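Long-range contacts in HTH-type transcriptional regulator LysG (Mycobacterium tuberculosis, PDB 3ISP), which binds DNA as a homodimeric LysR-type transcription factor, probably activating expression of the exporter LysE and repressing its own: residues P9-L14 with R40-L44; I66-R70 with L136-V140. One frame throughout, in Å; residues are numbered along the deposited sequence.

Contact 1. Residues P9-L14 with R40-L44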
loop_
_atom_site.group_PDB
_atom_site.type_symbol
_atom_site.label_atom_id
_atom_site.label_comp_id
_atom_site.label_asym_id
_atom_site.label_seq_id
_atom_site.Cartn_x
_atom_site.Cartn_y
_atom_site.Cartn_z
ATOM N N PRO A 9 24.544 -16.459 -17.383
ATOM C CA PRO A 9 24.955 -15.134 -16.904
ATOM C C PRO A 9 23.861 -14.141 -17.268
ATOM O O PRO A 9 24.099 -12.932 -17.293
ATOM C CB PRO A 9 26.214 -14.823 -17.731
ATOM C CG PRO A 9 26.410 -16.002 -18.675
ATOM C CD PRO A 9 25.115 -16.753 -18.707
ATOM N N GLN A 10 22.681 -14.673 -17.594
ATOM C CA GLN A 10 21.496 -13.870 -17.868
ATOM C C GLN A 10 20.885 -13.440 -16.535
ATOM O O GLN A 10 20.519 -12.273 -16.352
ATOM C CB GLN A 10 20.477 -14.673 -18.687
ATOM C CG GLN A 10 20.887 -14.944 -20.135
ATOM C CD GLN A 10 19.905 -15.848 -20.876
ATOM O OE1 GLN A 10 19.542 -15.581 -22.023
ATOM N NE2 GLN A 10 19.478 -16.924 -20.222
ATOM N N LEU A 11 20.790 -14.397 -15.610
ATOM C CA LEU A 11 20.381 -14.130 -14.238
ATOM C C LEU A 11 21.305 -13.096 -13.647
ATOM O O LEU A 11 20.867 -12.145 -12.994
ATOM C CB LEU A 11 20.474 -15.395 -13.397
ATOM C CG LEU A 11 19.655 -16.577 -13.898
ATOM C CD1 LEU A 11 20.163 -17.881 -13.311
ATOM C CD2 LEU A 11 18.193 -16.360 -13.563
ATOM N N ALA A 12 22.597 -13.291 -13.870
ATOM C CA ALA A 12 23.586 -12.360 -13.364
ATOM C C ALA A 12 23.142 -10.953 -13.718
ATOM O O ALA A 12 23.099 -10.073 -12.867
ATOM C CB ALA A 12 24.946 -12.661 -13.967
ATOM N N ALA A 13 22.796 -10.764 -14.988
ATOM C CA ALA A 13 22.357 -9.474 -15.501
ATOM C C ALA A 13 21.162 -8.938 -14.717
ATOM O O ALA A 13 21.169 -7.793 -14.250
ATOM C CB ALA A 13 22.003 -9.597 -16.970
ATOM N N LEU A 14 20.137 -9.776 -14.593
ATOM C CA LEU A 14 18.939 -9.442 -13.847
ATOM C C LEU A 14 19.302 -8.943 -12.458
ATOM O O LEU A 14 19.108 -7.769 -12.122
ATOM C CB LEU A 14 18.073 -10.690 -13.714
ATOM C CG LEU A 14 16.684 -10.463 -13.142
ATOM C CD1 LEU A 14 16.020 -9.355 -13.915
ATOM C CD2 LEU A 14 15.863 -11.721 -13.214
ATOM N N ARG A 40 20.679 -9.336 -22.775
ATOM C CA ARG A 40 20.833 -10.441 -21.848
ATOM C C ARG A 40 19.551 -10.620 -21.051
ATOM O O ARG A 40 19.031 -11.732 -20.938
ATOM C CB ARG A 40 22.021 -10.210 -20.927
ATOM C CG ARG A 40 22.470 -11.458 -20.217
ATOM C CD ARG A 40 23.927 -11.336 -19.833
ATOM N NE ARG A 40 24.780 -11.111 -20.996
ATOM C CZ ARG A 40 26.090 -10.906 -20.923
ATOM N NH1 ARG A 40 26.691 -10.895 -19.737
ATOM N NH2 ARG A 40 26.798 -10.713 -22.031
ATOM N N ILE A 41 19.037 -9.515 -20.520
ATOM C CA ILE A 41 17.746 -9.519 -19.852
ATOM C C ILE A 41 16.605 -9.851 -20.825
ATOM O O ILE A 41 15.725 -10.644 -20.504
ATOM C CB ILE A 41 17.506 -8.189 -19.123
ATOM C CG1 ILE A 41 18.301 -8.175 -17.821
ATOM C CG2 ILE A 41 16.038 -7.989 -18.828
ATOM C CD1 ILE A 41 18.153 -6.907 -17.048
ATOM N N LYS A 42 16.648 -9.257 -22.013
ATOM C CA LYS A 42 15.717 -9.567 -23.090
ATOM C C LYS A 42 15.676 -11.046 -23.471
ATOM O O LYS A 42 14.602 -11.626 -23.648
ATOM C CB LYS A 42 16.071 -8.761 -24.335
ATOM C CG LYS A 42 15.048 -7.705 -24.721
ATOM C CD LYS A 42 13.716 -8.340 -25.084
ATOM C CE LYS A 42 12.678 -7.286 -25.422
ATOM N NZ LYS A 42 11.286 -7.719 -25.070
ATOM N N SER A 43 16.845 -11.657 -23.624
ATOM C CA SER A 43 16.906 -13.043 -24.078
ATOM C C SER A 43 16.318 -13.924 -22.991
ATOM O O SER A 43 15.702 -14.960 -23.263
ATOM C CB SER A 43 18.351 -13.450 -24.391
ATOM O OG SER A 43 18.391 -14.410 -25.435
ATOM N N LEU A 44 16.511 -13.476 -21.756
ATOM C CA LEU A 44 16.010 -14.155 -20.572
ATOM C C LEU A 44 14.507 -13.938 -20.418
ATOM O O LEU A 44 13.778 -14.854 -20.014
ATOM C CB LEU A 44 16.752 -13.636 -19.346
ATOM C CG LEU A 44 16.262 -14.056 -17.969
ATOM C CD1 LEU A 44 16.250 -15.562 -17.823
ATOM C CD2 LEU A 44 17.148 -13.420 -16.925
#

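Contact 2. Residues I66-R70 with L136-V140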
loop_
_atom_site.group_PDB
_atom_site.type_symbol
_atom_site.label_atom_id
_atom_site.label_comp_id
_atom_site.label_asym_id
_atom_site.label_seq_id
_atom_site.Cartn_x
_atom_site.Cartn_y
_atom_site.Cartn_z
ATOM N N ILE A 66 10.861 -12.107 -9.452
ATOM C CA ILE A 66 11.278 -12.487 -8.107
ATOM C C ILE A 66 11.951 -13.864 -8.083
ATOM O O ILE A 66 13.084 -13.985 -7.640
ATOM C CB ILE A 66 10.110 -12.429 -7.083
ATOM C CG1 ILE A 66 10.069 -11.066 -6.381
ATOM C CG2 ILE A 66 10.256 -13.516 -6.033
ATOM C CD1 ILE A 66 9.372 -9.970 -7.155
ATOM N N PRO A 67 11.263 -14.902 -8.570
ATOM C CA PRO A 67 11.843 -16.249 -8.542
ATOM C C PRO A 67 13.209 -16.373 -9.238
ATOM O O PRO A 67 14.061 -17.113 -8.758
ATOM C CB PRO A 67 10.794 -17.090 -9.264
ATOM C CG PRO A 67 9.517 -16.349 -9.043
ATOM C CD PRO A 67 9.883 -14.907 -9.086
ATOM N N LEU A 68 13.428 -15.675 -10.344
ATOM C CA LEU A 68 14.743 -15.712 -10.976
ATOM C C LEU A 68 15.767 -14.895 -10.187
ATOM O O LEU A 68 16.965 -15.125 -10.290
ATOM C CB LEU A 68 14.680 -15.214 -12.423
ATOM C CG LEU A 68 13.569 -15.701 -13.359
ATOM C CD1 LEU A 68 13.968 -15.406 -14.805
ATOM C CD2 LEU A 68 13.258 -17.179 -13.184
ATOM N N LEU A 69 15.295 -13.928 -9.412
ATOM C CA LEU A 69 16.161 -13.165 -8.531
ATOM C C LEU A 69 16.766 -14.099 -7.512
ATOM O O LEU A 69 17.975 -14.084 -7.259
ATOM C CB LEU A 69 15.359 -12.106 -7.796
ATOM C CG LEU A 69 15.369 -10.738 -8.449
ATOM C CD1 LEU A 69 14.994 -9.708 -7.420
ATOM C CD2 LEU A 69 16.754 -10.465 -9.014
ATOM N N ARG A 70 15.895 -14.901 -6.914
ATOM C CA ARG A 70 16.290 -15.934 -5.975
ATOM C C ARG A 70 17.211 -16.926 -6.672
ATOM O O ARG A 70 18.286 -17.249 -6.170
ATOM C CB ARG A 70 15.049 -16.649 -5.437
ATOM C CG ARG A 70 15.346 -17.750 -4.449
ATOM C CD ARG A 70 14.082 -18.254 -3.773
ATOM N NE ARG A 70 13.274 -19.044 -4.692
ATOM C CZ ARG A 70 12.145 -18.622 -5.249
ATOM N NH1 ARG A 70 11.668 -17.410 -4.967
ATOM N NH2 ARG A 70 11.491 -19.421 -6.077
ATOM N N LEU A 136 13.340 -13.704 1.617
ATOM C CA LEU A 136 13.607 -15.086 1.246
ATOM C C LEU A 136 13.221 -15.337 -0.206
ATOM O O LEU A 136 14.027 -15.834 -0.984
ATOM C CB LEU A 136 12.872 -16.061 2.160
ATOM C CG LEU A 136 13.451 -16.250 3.553
ATOM C CD1 LEU A 136 12.785 -17.446 4.210
ATOM C CD2 LEU A 136 14.953 -16.448 3.475
ATOM N N ARG A 137 11.989 -15.001 -0.564
ATOM C CA ARG A 137 11.548 -15.119 -1.942
ATOM C C ARG A 137 12.517 -14.446 -2.903
ATOM O O ARG A 137 12.835 -14.999 -3.953
ATOM C CB ARG A 137 10.159 -14.512 -2.118
ATOM C CG ARG A 137 9.024 -15.446 -1.750
ATOM C CD ARG A 137 7.681 -14.884 -2.167
ATOM N NE ARG A 137 7.534 -13.489 -1.756
ATOM C CZ ARG A 137 7.020 -13.096 -0.593
ATOM N NH1 ARG A 137 6.595 -13.998 0.291
ATOM N NH2 ARG A 137 6.932 -11.801 -0.316
ATOM N N GLU A 138 12.989 -13.260 -2.541
ATOM C CA GLU A 138 13.795 -12.440 -3.442
ATOM C C GLU A 138 15.291 -12.810 -3.474
ATOM O O GLU A 138 16.101 -12.123 -4.115
ATOM C CB GLU A 138 13.624 -10.947 -3.100
ATOM C CG GLU A 138 12.244 -10.361 -3.425
ATOM C CD GLU A 138 12.160 -8.852 -3.182
ATOM O OE1 GLU A 138 13.172 -8.265 -2.727
ATOM O OE2 GLU A 138 11.083 -8.256 -3.445
ATOM N N GLY A 139 15.653 -13.883 -2.775
ATOM C CA GLY A 139 17.032 -14.339 -2.713
ATOM C C GLY A 139 17.915 -13.445 -1.870
ATOM O O GLY A 139 19.102 -13.722 -1.693
ATOM N N VAL A 140 17.342 -12.368 -1.345
ATOM C CA VAL A 140 18.097 -11.429 -0.521
ATOM C C VAL A 140 18.641 -12.109 0.728
ATOM O O VAL A 140 19.802 -11.909 1.091
ATOM C CB VAL A 140 17.251 -10.191 -0.132
ATOM C CG1 VAL A 140 17.819 -9.505 1.108
ATOM C CG2 VAL A 140 17.171 -9.225 -1.294
#

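Contact 1. Residues P9-L14 with R40-L44
Two flat groups flank this helix pair, the amide of Gln10 and the guanidinium of Arg40, with planes 48° apart. The amide lies against Ser43 and Leu44 of helix 34-48: its OE1 comes to 3.4 Å from Ser43 CB, and Leu44 CB sits near its carbon CD. The guanidinium reaches toward Pro9, whose carbonyl O stands obliquely to it, and no hydrogen bond joins the two. The aliphatic stem of Arg40 does more of the touching. With CG anti to the backbone N (chi1 -164°), it runs across the other helix, CG meeting Gln10 CA at 3.5 Å and Ala13 CB at 3.8 Å.

Leu44 is directed toward its partner helix. Its CB rests 3.9 Å from Gln10 CB, while CD2 leans over the backbone, 3.6 Å from Gln10 O, the same oxygen that accepts the helical bond from Leu14 N. Deeper in, Ala13 also faces the opposing helix, and its small CB leaves Ile41 CG1 4.1 Å away. The CD2 methyls of Leu14 and Leu44 close the apolar side at 4.3 Å. Leu14 and Ile41 both continue onto Val53 of the short strand 53-54, and Leu11 turns toward helix 66-82, so the buried faces look into a common core while Gln10, Arg40 and Ser43 border it.

The axes of segments 9-14 and 40-44 approach to 8.6 Å, with their N-to-C directions 115° apart. This is the packing of the first helix of a LysR-type DNA-binding domain against helix 34-48, which carries the second half of the predicted helix-turn-helix motif, in a winged helix-turn-helix fold.

Contact 2. Residues I66-R70 with L136-V140
Arg70 and Gly139 bring their backbones together, CA to CA at 3.7 Å, where the chain of 136-140 leaves its helix and Gly139 takes a positive phi (73°). This is the end of helix 129-137 in the regulatory, periplasmic-binding-protein-like domain of a LysR regulator, resting on the first turn of the linker helix 66-82. Gly139 N is still bonded to Leu136 O, and with no side chain on Gly139 the turn can lie directly on the linker backbone.

Beside this close point Leu69 points toward the turn, its CB 3.8 Å from Glu138 O. One turn back, the two branches of Ile66 divide the neighbouring surface: CG1 crosses the stem of Glu138 at CG, 3.7 Å away, whereas CG2 lies 3.6 Å from Arg137 O and also touches Arg137 CB. Although Glu138 starts off away from the linker, its extended chain passes Ile66 and its carboxylate OE2 makes a salt bridge with Arg134 of helix 129-137.

The polar grip comes from Arg70. Its CG is anti to the backbone N, and a bend at chi3 (73°) folds the chain over so that the guanidinium comes round beside the carbonyl of Arg137. Pro67 O lies above one face of the group, over its centre at 4.3 Å. NH2 forms a salt bridge with Glu85 of the second subunit, so one guanidinium ties the linker to both its own regulatory domain and the partner chain. A cation near the carbonyl end of helix 129-137 would probably be favourable too. Across the contact it is NH1 that donates, to Arg137 O over 2.9 Å with an N-H...O angle of 147°, in the carbonyl plane and on a lone pair.

Contacts 1 and 2 follow one another along the chain, with centres 15 Å apart, and they meet on helix 66-82. Leu68 and Leu69 join them by packing. Leu68, which takes no part in contact 2, turns its side chain into the DNA-binding domain: its CB lies 3.8 Å from Leu14 CD2, and its CD1 the same 3.8 Å from Leu44 CD1. Leu69 CD2 reaches Leu14 CG at 4.1 Å, while its CB belongs to contact 2. The first turn of the linker helix thus lies between the winged helix-turn-helix core of contact 1 and the regulatory-domain turn of contact 2, and residues in both contacts also touch the second subunit.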